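Long-range contacts in salmonella typhimurium DB7155 bacteriophage DET7 tailspike (Bacteriophage, PDB 2V5I), which serves as the receptor-binding tailspike of the phage and probably binds and cleaves the O-antigen polysaccharide of its Salmonella host: residues 170-176 with 191-197; 267-273 with 304-308; 409-415 with 429-434; 484-489 with 501-506. All blocks are in the same frame, centred on the assembly; numbering follows the deposited sequence. Where two conformers were deposited one is given.

Overall arrangement
Interactions 1 and 3 join successive turns of the parallel beta-helix, but on different turns, with centres about 41 Å apart. Interaction 1 is the less regular; waters fill in where direct strand bonds are lacking. Interaction 3 is a regular parallel ladder with one apolar buried face and one outer face. Interaction 2 lies in side loops, where a carboxylate and two crossed arginines replace strand pairing. Interaction 4, an antiparallel hairpin beyond the coil, has its centre about 34 Å from that of interaction 3. Interactions 2 and 3 are partly buried, 1 and 4 buried. Interactions 1, 3 and 4 meet other subunits, whereas the segments of interaction 2 touch no other chain.

Interaction 1 of 4, residues 170-176 with 191-197; sequences NAGGLMA and SDSIIGG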
loop_
_atom_site.group_PDB
_atom_site.type_symbol
_atom_site.label_atom_id
_atom_site.label_comp_id
_atom_site.label_asym_id
_atom_site.label_seq_id
_atom_site.Cartn_x
_atom_site.Cartn_y
_atom_site.Cartn_z
ATOM N N ASN A 170 -6.956 -23.982 -9.178
ATOM C CA ASN A 170 -5.970 -24.849 -8.443
ATOM C C ASN A 170 -5.135 -25.747 -9.358
ATOM O O ASN A 170 -4.835 -26.923 -9.039
ATOM C CB ASN A 170 -6.744 -25.645 -7.378
ATOM C CG ASN A 170 -7.487 -24.754 -6.416
ATOM O OD1 ASN A 170 -6.863 -23.997 -5.668
ATOM N ND2 ASN A 170 -8.805 -24.832 -6.407
ATOM N N ALA A 171 -4.724 -25.150 -10.482
ATOM C CA ALA A 171 -3.874 -25.863 -11.485
ATOM C C ALA A 171 -2.501 -26.158 -10.940
ATOM O O ALA A 171 -1.917 -25.405 -10.170
ATOM C CB ALA A 171 -3.743 -25.070 -12.768
ATOM N N GLY A 172 -1.975 -27.311 -11.353
ATOM C CA GLY A 172 -0.595 -27.655 -11.080
ATOM C C GLY A 172 0.129 -28.207 -12.288
ATOM O O GLY A 172 -0.383 -28.330 -13.399
ATOM N N GLY A 173 1.388 -28.546 -12.058
ATOM C CA GLY A 173 2.158 -29.233 -13.097
ATOM C C GLY A 173 3.638 -29.277 -12.907
ATOM O O GLY A 173 4.200 -28.680 -11.952
ATOM N N LEU A 174 4.257 -30.091 -13.784
ATOM C CA LEU A 174 5.704 -30.243 -13.898
ATOM C C LEU A 174 6.082 -30.121 -15.355
ATOM O O LEU A 174 5.648 -30.923 -16.193
ATOM C CB LEU A 174 6.121 -31.646 -13.407
ATOM C CG LEU A 174 5.978 -31.903 -11.889
ATOM C CD1 LEU A 174 6.286 -33.364 -11.565
ATOM C CD2 LEU A 174 6.887 -31.059 -11.113
ATOM N N MET A 175 6.908 -29.132 -15.683
ATOM C CA MET A 175 7.207 -28.731 -17.045
ATOM C C MET A 175 5.931 -28.480 -17.824
ATOM O O MET A 175 5.771 -28.975 -18.944
ATOM C CB MET A 175 8.129 -29.778 -17.748
ATOM C CG MET A 175 9.445 -29.900 -16.972
ATOM S SD MET A 175 10.540 -28.496 -17.352
ATOM C CE MET A 175 11.580 -28.412 -15.936
ATOM N N ALA A 176 5.048 -27.640 -17.233
ATOM C CA ALA A 176 3.680 -27.460 -17.691
ATOM C C ALA A 176 3.448 -26.096 -18.319
ATOM O O ALA A 176 4.179 -25.152 -18.055
ATOM C CB ALA A 176 2.720 -27.612 -16.500
ATOM N N SER A 191 -3.527 -20.864 -8.767
ATOM C CA SER A 191 -2.533 -21.837 -9.240
ATOM C C SER A 191 -1.638 -22.315 -8.124
ATOM O O SER A 191 -1.193 -21.550 -7.287
ATOM C CB SER A 191 -1.690 -21.196 -10.325
ATOM O OG SER A 191 -2.544 -20.882 -11.464
ATOM N N ASP A 192 -1.378 -23.611 -8.140
ATOM C CA ASP A 192 -0.722 -24.311 -7.058
ATOM C C ASP A 192 0.755 -24.562 -7.336
ATOM O O ASP A 192 1.209 -25.714 -7.415
ATOM C CB ASP A 192 -1.435 -25.638 -6.883
ATOM C CG ASP A 192 -0.994 -26.352 -5.648
ATOM O OD1 ASP A 192 -0.422 -25.687 -4.739
ATOM O OD2 ASP A 192 -1.236 -27.594 -5.571
ATOM N N SER A 193 1.518 -23.477 -7.507
ATOM C CA SER A 193 2.981 -23.553 -7.708
ATOM C C SER A 193 3.317 -24.420 -8.911
ATOM O O SER A 193 4.077 -25.403 -8.846
ATOM C CB SER A 193 3.710 -24.032 -6.439
ATOM O OG SER A 193 3.529 -23.043 -5.432
ATOM N N ILE A 194 2.682 -24.085 -10.023
ATOM C CA ILE A 194 2.893 -24.771 -11.280
ATOM C C ILE A 194 4.379 -24.648 -11.637
ATOM O O ILE A 194 4.912 -23.540 -11.682
ATOM C CB ILE A 194 2.075 -24.141 -12.396
ATOM C CG1 ILE A 194 0.574 -24.177 -12.107
ATOM C CG2 ILE A 194 2.340 -24.873 -13.733
ATOM C CD1 ILE A 194 -0.268 -23.249 -13.007
ATOM N N ILE A 195 5.065 -25.778 -11.892
ATOM C CA ILE A 195 6.416 -25.708 -12.375
ATOM C C ILE A 195 6.368 -25.635 -13.906
ATOM O O ILE A 195 5.939 -26.577 -14.589
ATOM C CB ILE A 195 7.265 -26.961 -11.989
ATOM C CG1 ILE A 195 7.313 -27.204 -10.495
ATOM C CG2 ILE A 195 8.657 -26.862 -12.560
ATOM C CD1 ILE A 195 7.586 -26.071 -9.744
ATOM N N GLY A 196 6.794 -24.493 -14.456
ATOM C CA GLY A 196 6.830 -24.301 -15.900
ATOM C C GLY A 196 7.791 -25.145 -16.710
ATOM O O GLY A 196 8.730 -25.663 -16.174
ATOM N N GLY A 197 7.495 -25.266 -18.009
ATOM C CA GLY A 197 8.384 -25.870 -18.992
ATOM C C GLY A 197 8.918 -24.857 -19.984
ATOM O O GLY A 197 9.163 -23.695 -19.654
HETATM O O HOH W 1 -3.095 -28.658 -7.793
HETATM O O HOH W 2 -5.091 -22.454 -11.468
HETATM O O HOH W 3 1.946 -28.024 -9.025
HETATM O O HOH W 4 5.883 -24.175 -20.067
#
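Ile-194 lays its two branches along 171-176, one on Ala-171 and one on Ala-176. Its CG1 lies 3.4 Å from Ala-171 O, and its CD1 meets Ala-171 CB. Its other branch, CG2, packs against Ala-176 CB at 3.9 Å. With CG1 anti to the carbonyl carbon (chi1 -60°), the two branches diverge toward these two methyl groups. Tyr-178 of the next strand touches both Ala-171 and Ile-194. Ile-195, on another face, lies side by side with Leu-174, both pointing the same way, and Leu-174 CD2 rests 3.9 Å from Ile-195 CG1. Met-175 starts away from 191-197, but its chain bends at chi2 (-78°). This sets SD 3.6 Å from Gly-196 O and close to Gly-197 CA.

The backbones run parallel, as on neighbouring turns of the beta-helix of P22-type tailspikes. Asp-192 N donates to Ala-171 O at 2.8 Å, the donor almost in line with the C=O bond. Ile-195 N donates to Gly-173 O at 3.0 Å from above the carbonyl plane. Ala-176 N binds Ile-195 O just past the corner at Leu-174 and Met-175. Waters bridge several other polar atoms. One donates hydrogen bonds to Asn-170 O and Asp-192 OD2, another links Ala-171 N to Ser-191 OG, and a third spans Gly-173 N and Asp-192 O.

The Asp-192 carboxylate forms salt bridges to Arg-165 and Lys-187 of the second subunit. The chemistry is therefore divided: isoleucine packing and mixed direct and water-borne bonds tie the turns together, while the aspartate carboxylate mainly serves the subunit contact.

Interaction 2 of 4, residues 267-273 with 304-308; sequences GGTARNY and RPGDL
Gly-267 O rests 3.5 Å from Pro-305 CB, at the edge of the contact. Gly-268 follows with its CA against Pro-305 O. Thr-269 then turns its side chain to the opposing loop. Its OG1 stands anti to the backbone N (chi1 -169°) and donates to Asp-307 OD2 at 2.7 Å, on the anti lone pair. The same hydroxyl accepts from Arg-271 N, which makes an ST turn, and from Arg-271 NH1 in the guanidinium plane. Its CG2 meets Gly-306 O.

The opposing residues form a type II beta turn from Arg-304 to Asp-307, closed by Asp-307 N to Arg-304 O. The turn belongs to the long loop between strands 290-291 and 323-330, one of the side loops of the beta-helix.

Arg-271 runs extended past the carboxylate, with CD 3.4 Å from Asp-307 OD2. One face of its guanidinium is covered by Arg-304 CD, 3.6 Å from Arg-271 CZ. The two guanidinium planes stand 88° apart. Asp-295 forms a salt bridge with each arginine and probably offsets their charges. A water also joins Arg-271 NH1 to Pro-305 O.

Tyr-273 comes from the direction opposite to Asp-307. Its OH donates to Asp-307 OD1 at 2.6 Å on the syn side, 21° out of the carboxylate plane. Leu-308 N takes the anti lone pair of the same oxygen, and Leu-308 CD1 lies 3.7 Å from Tyr-273 OH.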
loop_
_atom_site.group_PDB
_atom_site.type_symbol
_atom_site.label_atom_id
_atom_site.label_comp_id
_atom_site.label_asym_id
_atom_site.label_seq_id
_atom_site.Cartn_x
_atom_site.Cartn_y
_atom_site.Cartn_z
ATOM N N GLY A 267 3.316 -11.548 -38.117
ATOM C CA GLY A 267 3.010 -10.415 -38.982
ATOM C C GLY A 267 1.972 -9.408 -38.533
ATOM O O GLY A 267 1.648 -8.486 -39.274
ATOM N N GLY A 268 1.412 -9.584 -37.330
ATOM C CA GLY A 268 0.389 -8.652 -36.770
ATOM C C GLY A 268 0.709 -8.428 -35.287
ATOM O O GLY A 268 1.517 -9.119 -34.695
ATOM N N THR A 269 0.113 -7.392 -34.737
ATOM C CA THR A 269 0.505 -6.956 -33.413
ATOM C C THR A 269 0.200 -8.007 -32.345
ATOM O O THR A 269 -0.803 -8.694 -32.412
ATOM C CB THR A 269 -0.231 -5.636 -33.034
ATOM O OG1 THR A 269 0.356 -5.090 -31.854
ATOM C CG2 THR A 269 -1.721 -5.811 -32.783
ATOM N N ALA A 270 1.081 -8.060 -31.332
ATOM C CA ALA A 270 0.920 -8.898 -30.136
ATOM C C ALA A 270 0.786 -8.035 -28.870
ATOM O O ALA A 270 0.775 -8.551 -27.747
ATOM C CB ALA A 270 2.114 -9.813 -29.977
ATOM N N ARG A 271 0.603 -6.722 -29.063
ATOM C CA ARG A 271 0.612 -5.754 -28.016
ATOM C C ARG A 271 -0.684 -5.817 -27.155
ATOM O O ARG A 271 -1.643 -6.471 -27.533
ATOM C CB ARG A 271 0.841 -4.341 -28.538
ATOM C CG ARG A 271 2.184 -4.158 -29.276
ATOM C CD ARG A 271 2.210 -2.805 -29.905
ATOM N NE ARG A 271 3.474 -2.487 -30.548
ATOM C CZ ARG A 271 3.824 -2.900 -31.764
ATOM N NH1 ARG A 271 2.986 -3.632 -32.508
ATOM N NH2 ARG A 271 5.023 -2.549 -32.259
ATOM N N ASN A 272 -0.688 -5.071 -26.035
ATOM C CA ASN A 272 -1.774 -5.174 -25.066
ATOM C C ASN A 272 -2.068 -3.767 -24.528
ATOM O O ASN A 272 -1.162 -2.954 -24.378
ATOM C CB ASN A 272 -1.375 -6.064 -23.911
ATOM C CG ASN A 272 -0.983 -7.429 -24.381
ATOM O OD1 ASN A 272 -1.830 -8.289 -24.548
ATOM N ND2 ASN A 272 0.316 -7.602 -24.658
ATOM N N TYR A 273 -3.311 -3.575 -24.089
ATOM C CA TYR A 273 -3.766 -2.282 -23.582
ATOM C C TYR A 273 -4.718 -2.504 -22.385
ATOM O O TYR A 273 -5.442 -3.478 -22.393
ATOM C CB TYR A 273 -4.558 -1.563 -24.654
ATOM C CG TYR A 273 -3.755 -1.065 -25.859
ATOM C CD1 TYR A 273 -3.504 -1.906 -26.914
ATOM C CD2 TYR A 273 -3.304 0.225 -25.892
ATOM C CE1 TYR A 273 -2.752 -1.445 -28.047
ATOM C CE2 TYR A 273 -2.567 0.691 -26.960
ATOM C CZ TYR A 273 -2.336 -0.160 -28.047
ATOM O OH TYR A 273 -1.588 0.321 -29.093
ATOM N N ARG A 304 3.512 -0.527 -37.190
ATOM C CA ARG A 304 2.828 -1.489 -36.342
ATOM C C ARG A 304 1.660 -2.096 -37.075
ATOM O O ARG A 304 0.531 -1.648 -36.913
ATOM C CB ARG A 304 2.260 -0.765 -35.117
ATOM C CG ARG A 304 3.308 -0.077 -34.248
ATOM C CD ARG A 304 2.724 0.295 -32.872
ATOM N NE ARG A 304 3.612 1.090 -32.045
ATOM C CZ ARG A 304 3.633 2.433 -32.044
ATOM N NH1 ARG A 304 2.869 3.094 -32.882
ATOM N NH2 ARG A 304 4.409 3.116 -31.221
ATOM N N PRO A 305 1.908 -3.169 -37.817
ATOM C CA PRO A 305 0.786 -3.815 -38.504
ATOM C C PRO A 305 -0.271 -4.282 -37.495
ATOM O O PRO A 305 0.067 -4.983 -36.559
ATOM C CB PRO A 305 1.409 -5.006 -39.226
ATOM C CG PRO A 305 2.884 -4.838 -39.135
ATOM C CD PRO A 305 3.224 -3.768 -38.107
ATOM N N GLY A 306 -1.519 -3.884 -37.732
ATOM C CA GLY A 306 -2.662 -4.282 -36.892
ATOM C C GLY A 306 -2.848 -3.410 -35.636
ATOM O O GLY A 306 -3.739 -3.677 -34.788
ATOM N N ASP A 307 -2.035 -2.378 -35.480
ATOM C CA ASP A 307 -2.050 -1.557 -34.256
ATOM C C ASP A 307 -2.048 -0.061 -34.614
ATOM O O ASP A 307 -2.190 0.321 -35.803
ATOM C CB ASP A 307 -0.884 -1.943 -33.348
ATOM C CG ASP A 307 -1.245 -1.887 -31.842
ATOM O OD1 ASP A 307 -1.767 -0.840 -31.432
ATOM O OD2 ASP A 307 -0.944 -2.836 -31.069
ATOM N N LEU A 308 -1.897 0.798 -33.622
ATOM C CA LEU A 308 -1.861 2.253 -33.891
ATOM C C LEU A 308 -0.591 2.611 -34.662
ATOM O O LEU A 308 0.512 2.156 -34.313
ATOM C CB LEU A 308 -1.928 3.051 -32.600
ATOM C CG LEU A 308 -3.141 2.739 -31.720
ATOM C CD1 LEU A 308 -3.063 3.414 -30.360
ATOM C CD2 LEU A 308 -4.423 3.107 -32.378
HETATM O O HOH W 5 2.441 -4.731 -35.094
#

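Interaction 3 of 4, residues 409-415 with 429-434; sequences GLVISAP and DKILVG
Ile-412 and Ala-414 line up with Ile-431 and Val-433 on the buried face of this strand pair. Ile-412 crosses Val-433 obliquely there. Ile-419 and Leu-422 of strand 417-423 pack on this face, and Phe-449 of the third subunit touches Ile-431 and Val-433. The backbone bonds serve both faces. Leu-432 N donates to Ile-412 O at 2.9 Å. Ala-414 N returns a bond to Leu-432 O at 2.8 Å, almost straight at 174°. Lys-430 O accepts twice, from Val-411 N at 2.8 Å and more weakly from Ile-412 N.

The axes of strands 412-414 and 431-433 approach to 4.8 Å and lie 15° from parallel. They are successive rungs on one face of the beta-helix, and 431-433 is the last rung of that face within the chain.

The outer face is looser. Leu-432 is exposed, with its CG anti to the backbone N (chi1 160°). From there CD2 lies 3.8 Å from Ser-413 OG, and CG touches Pro-415 CB. Leu-410 slants across it and brings CD1 to 3.9 Å from Leu-432 CB. At the partly exposed start, Lys-430 bends at chi2, and its CD passes 4.0 Å from Gly-409 O.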
loop_
_atom_site.group_PDB
_atom_site.type_symbol
_atom_site.label_atom_id
_atom_site.label_comp_id
_atom_site.label_asym_id
_atom_site.label_seq_id
_atom_site.Cartn_x
_atom_site.Cartn_y
_atom_site.Cartn_z
ATOM N N GLY A 409 27.252 3.579 -12.222
ATOM C CA GLY A 409 25.919 4.098 -12.458
ATOM C C GLY A 409 25.430 5.135 -11.481
ATOM O O GLY A 409 26.033 5.353 -10.410
ATOM N N LEU A 410 24.311 5.733 -11.838
ATOM C CA LEU A 410 23.604 6.657 -10.975
ATOM C C LEU A 410 22.526 5.918 -10.158
ATOM O O LEU A 410 22.063 4.848 -10.549
ATOM C CB LEU A 410 22.908 7.733 -11.800
ATOM C CG LEU A 410 23.819 8.588 -12.695
ATOM C CD1 LEU A 410 23.016 9.389 -13.706
ATOM C CD2 LEU A 410 24.582 9.494 -11.775
ATOM N N VAL A 411 22.048 6.558 -9.122
ATOM C CA VAL A 411 20.880 6.046 -8.408
ATOM C C VAL A 411 19.649 6.373 -9.261
ATOM O O VAL A 411 18.830 5.498 -9.516
ATOM C CB VAL A 411 20.760 6.619 -7.011
ATOM C CG1 VAL A 411 19.448 6.177 -6.325
ATOM C CG2 VAL A 411 21.925 6.191 -6.183
ATOM N N ILE A 412 19.507 7.652 -9.657
ATOM C CA ILE A 412 18.403 8.101 -10.482
ATOM C C ILE A 412 18.935 8.793 -11.731
ATOM O O ILE A 412 19.763 9.683 -11.626
ATOM C CB ILE A 412 17.521 9.143 -9.734
ATOM C CG1 ILE A 412 16.804 8.457 -8.590
ATOM C CG2 ILE A 412 16.462 9.780 -10.696
ATOM C CD1 ILE A 412 16.181 9.412 -7.581
ATOM N N SER A 413 18.400 8.391 -12.880
ATOM C CA SER A 413 18.603 9.077 -14.155
ATOM C C SER A 413 17.237 9.322 -14.788
ATOM O O SER A 413 16.620 8.437 -15.416
ATOM C CB SER A 413 19.450 8.191 -15.041
ATOM O OG SER A 413 19.587 8.731 -16.352
ATOM N N ALA A 414 16.757 10.545 -14.579
ATOM C CA ALA A 414 15.442 10.995 -15.030
ATOM C C ALA A 414 15.518 12.434 -15.505
ATOM O O ALA A 414 14.904 13.342 -14.957
ATOM C CB ALA A 414 14.409 10.834 -13.908
ATOM N N PRO A 415 16.317 12.652 -16.556
ATOM C CA PRO A 415 16.682 14.005 -16.958
ATOM C C PRO A 415 15.574 14.906 -17.458
ATOM O O PRO A 415 15.773 16.129 -17.492
ATOM C CB PRO A 415 17.727 13.766 -18.049
ATOM C CG PRO A 415 17.525 12.376 -18.534
ATOM C CD PRO A 415 16.912 11.601 -17.412
ATOM N N ASP A 429 25.370 13.217 -5.239
ATOM C CA ASP A 429 26.049 13.311 -6.523
ATOM C C ASP A 429 25.625 12.229 -7.552
ATOM O O ASP A 429 26.128 12.213 -8.659
ATOM C CB ASP A 429 27.542 13.289 -6.307
ATOM C CG ASP A 429 28.029 11.993 -5.682
ATOM O OD1 ASP A 429 27.386 11.500 -4.703
ATOM O OD2 ASP A 429 29.082 11.508 -6.138
ATOM N N LYS A 430 24.725 11.321 -7.179
ATOM C CA LYS A 430 24.376 10.213 -8.062
ATOM C C LYS A 430 22.927 10.331 -8.528
ATOM O O LYS A 430 22.222 9.337 -8.706
ATOM C CB LYS A 430 24.605 8.905 -7.329
ATOM C CG LYS A 430 26.029 8.679 -6.935
ATOM C CD LYS A 430 26.939 8.492 -8.124
ATOM C CE LYS A 430 28.364 8.188 -7.663
ATOM N NZ LYS A 430 29.250 8.122 -8.816
ATOM N N ILE A 431 22.480 11.580 -8.717
ATOM C CA ILE A 431 21.151 11.891 -9.209
ATOM C C ILE A 431 21.253 12.810 -10.404
ATOM O O ILE A 431 21.994 13.793 -10.361
ATOM C CB ILE A 431 20.391 12.680 -8.133
ATOM C CG1 ILE A 431 20.179 11.845 -6.878
ATOM C CG2 ILE A 431 19.093 13.186 -8.642
ATOM C CD1 ILE A 431 19.769 12.705 -5.712
ATOM N N LEU A 432 20.518 12.497 -11.457
ATOM C CA LEU A 432 20.367 13.355 -12.614
ATOM C C LEU A 432 18.878 13.470 -12.849
ATOM O O LEU A 432 18.237 12.490 -13.162
ATOM C CB LEU A 432 21.050 12.727 -13.836
ATOM C CG LEU A 432 20.674 13.152 -15.259
ATOM C CD1 LEU A 432 21.234 14.517 -15.588
ATOM C CD2 LEU A 432 21.215 12.126 -16.284
ATOM N N VAL A 433 18.315 14.662 -12.653
ATOM C CA VAL A 433 16.892 14.892 -12.841
ATOM C C VAL A 433 16.640 16.207 -13.530
ATOM O O VAL A 433 17.493 17.093 -13.461
ATOM C CB VAL A 433 16.097 14.846 -11.512
ATOM C CG1 VAL A 433 16.116 13.451 -10.931
ATOM C CG2 VAL A 433 16.632 15.873 -10.511
ATOM N N GLY A 434 15.487 16.311 -14.186
ATOM C CA GLY A 434 15.014 17.583 -14.747
ATOM C C GLY A 434 14.889 18.660 -13.672
ATOM O O GLY A 434 15.446 19.742 -13.792
#

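Interaction 4 of 4, residues 484-489 with 501-506; sequences SAWTEL and SLKVNR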
loop_
_atom_site.group_PDB
_atom_site.type_symbol
_atom_site.label_atom_id
_atom_site.label_comp_id
_atom_site.label_asym_id
_atom_site.label_seq_id
_atom_site.Cartn_x
_atom_site.Cartn_y
_atom_site.Cartn_z
ATOM N N SER A 484 24.037 27.165 25.021
ATOM C CA SER A 484 24.586 28.118 24.036
ATOM C C SER A 484 25.036 27.425 22.751
ATOM O O SER A 484 25.647 26.315 22.782
ATOM C CB SER A 484 25.775 28.865 24.658
ATOM O OG SER A 484 26.399 29.723 23.760
ATOM N N ALA A 485 24.724 28.072 21.615
ATOM C CA ALA A 485 25.124 27.620 20.274
ATOM C C ALA A 485 25.474 28.820 19.399
ATOM O O ALA A 485 25.185 29.994 19.753
ATOM C CB ALA A 485 24.024 26.795 19.619
ATOM N N TRP A 486 26.100 28.531 18.267
ATOM C CA TRP A 486 26.381 29.555 17.270
ATOM C C TRP A 486 25.883 29.159 15.889
ATOM O O TRP A 486 25.939 27.979 15.549
ATOM C CB TRP A 486 27.834 29.966 17.233
ATOM C CG TRP A 486 28.867 28.945 16.886
ATOM C CD1 TRP A 486 29.489 28.122 17.741
ATOM C CD2 TRP A 486 29.590 28.845 15.643
ATOM N NE1 TRP A 486 30.497 27.436 17.125
ATOM C CE2 TRP A 486 30.554 27.827 15.810
ATOM C CE3 TRP A 486 29.449 29.443 14.397
ATOM C CZ2 TRP A 486 31.465 27.483 14.800
ATOM C CZ3 TRP A 486 30.323 29.086 13.402
ATOM C CH2 TRP A 486 31.307 28.091 13.594
ATOM N N THR A 487 25.436 30.160 15.137
ATOM C CA THR A 487 24.828 29.939 13.799
ATOM C C THR A 487 25.773 30.570 12.766
ATOM O O THR A 487 26.296 31.666 12.962
ATOM C CB THR A 487 23.472 30.594 13.741
ATOM O OG1 THR A 487 22.617 29.990 14.759
ATOM C CG2 THR A 487 22.775 30.343 12.421
ATOM N N GLU A 488 25.937 29.895 11.634
ATOM C CA GLU A 488 26.726 30.469 10.550
ATOM C C GLU A 488 26.035 30.294 9.210
ATOM O O GLU A 488 25.305 29.324 8.970
ATOM C CB GLU A 488 28.111 29.920 10.446
ATOM C CG GLU A 488 28.207 28.482 10.351
ATOM C CD GLU A 488 29.616 27.909 10.041
ATOM O OE1 GLU A 488 30.651 28.620 9.882
ATOM O OE2 GLU A 488 29.675 26.653 9.992
ATOM N N LEU A 489 26.354 31.242 8.322
ATOM C CA LEU A 489 25.956 31.236 6.934
ATOM C C LEU A 489 27.282 31.174 6.169
ATOM O O LEU A 489 28.145 32.031 6.362
ATOM C CB LEU A 489 25.269 32.581 6.624
ATOM C CG LEU A 489 24.407 32.740 5.438
ATOM C CD1 LEU A 489 23.209 31.827 5.641
ATOM C CD2 LEU A 489 24.020 34.247 5.423
ATOM N N SER A 501 32.621 32.414 5.878
ATOM C CA SER A 501 31.628 32.122 6.907
ATOM C C SER A 501 31.302 33.348 7.776
ATOM O O SER A 501 32.220 33.887 8.429
ATOM C CB SER A 501 32.257 31.017 7.793
ATOM O OG SER A 501 31.540 30.828 8.994
ATOM N N LEU A 502 30.035 33.748 7.807
ATOM C CA LEU A 502 29.487 34.749 8.739
ATOM C C LEU A 502 28.889 34.030 9.954
ATOM O O LEU A 502 28.166 33.051 9.788
ATOM C CB LEU A 502 28.406 35.532 8.031
ATOM C CG LEU A 502 27.896 36.667 8.911
ATOM C CD1 LEU A 502 27.587 37.849 8.121
ATOM C CD2 LEU A 502 26.726 36.189 9.724
ATOM N N LYS A 503 29.337 34.407 11.162
ATOM C CA LYS A 503 29.030 33.642 12.393
ATOM C C LYS A 503 28.401 34.513 13.464
ATOM O O LYS A 503 28.887 35.611 13.741
ATOM C CB LYS A 503 30.348 33.068 12.997
ATOM C CG LYS A 503 31.326 32.430 11.963
ATOM C CD LYS A 503 32.658 31.920 12.563
ATOM C CE LYS A 503 33.704 31.527 11.471
ATOM N NZ LYS A 503 34.131 32.693 10.591
ATOM N N VAL A 504 27.361 33.998 14.089
ATOM C CA VAL A 504 26.627 34.678 15.144
ATOM C C VAL A 504 26.730 33.832 16.447
ATOM O O VAL A 504 26.335 32.677 16.485
ATOM C CB VAL A 504 25.133 34.836 14.739
ATOM C CG1 VAL A 504 24.330 35.453 15.858
ATOM C CG2 VAL A 504 24.987 35.695 13.451
ATOM N N ASN A 505 27.261 34.478 17.498
ATOM C CA ASN A 505 27.366 33.960 18.878
ATOM C C ASN A 505 28.456 32.873 19.087
ATOM O O ASN A 505 28.397 32.136 20.049
ATOM C CB ASN A 505 26.033 33.458 19.435
ATOM C CG ASN A 505 26.049 33.396 20.948
ATOM O OD1 ASN A 505 26.561 34.342 21.588
ATOM N ND2 ASN A 505 25.455 32.335 21.538
ATOM N N ARG A 506 29.434 32.784 18.199
ATOM C CA ARG A 506 30.525 31.826 18.448
ATOM C C ARG A 506 31.247 32.235 19.747
ATOM O O ARG A 506 31.432 33.440 20.036
ATOM C CB ARG A 506 31.527 31.844 17.313
ATOM C CG ARG A 506 32.464 30.618 17.344
ATOM C CD ARG A 506 33.606 30.651 16.346
ATOM N NE ARG A 506 34.296 31.903 16.469
ATOM C CZ ARG A 506 35.212 32.156 17.400
ATOM N NH1 ARG A 506 35.669 31.188 18.186
ATOM N NH2 ARG A 506 35.736 33.356 17.473
#
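Glu-488 OE1 accepts a 2.5 Å hydrogen bond from Ser-501 OG. The hydroxyl arrives on the anti side, 18° out of the carboxylate plane. Glu-488 CG sits between the backbone N and the carbonyl carbon (chi1 54°), and the extended chain then brings OE1 over to the serine. His-475 binds OE2, so both oxygens are held.

On the same side, Trp-486 lies alongside Arg-506 and Lys-503. Arg-506 CG forms a CH-pi contact over one face of the indole, 3.6 Å from the centroid of the Trp-486 five-membered ring. Lys-503 CD approaches Trp-486 CZ3 obliquely at 3.8 Å. Lys-503 NZ donates to Ser-501 O and forms a salt bridge with Asp-528 of the second subunit; Arg-506 pairs with Glu-513.

The backbones form an antiparallel hairpin. Thr-487 with Val-504 and Leu-489 with Leu-502 are hydrogen-bonded pairs, each with two bonds. Beyond the Thr-487 and Val-504 pair, Asn-505 ND2 donates to Ala-485 O at 3.0 Å.

Strand 485-493 is the central strand of a five-stranded antiparallel sheet beyond the beta-helix, between 470-476 and 501-504. Strand 512-515 flanks 501-504. Leu-489 of the second subunit packs on Thr-487, and Leu-472 of the third subunit packs on Leu-489.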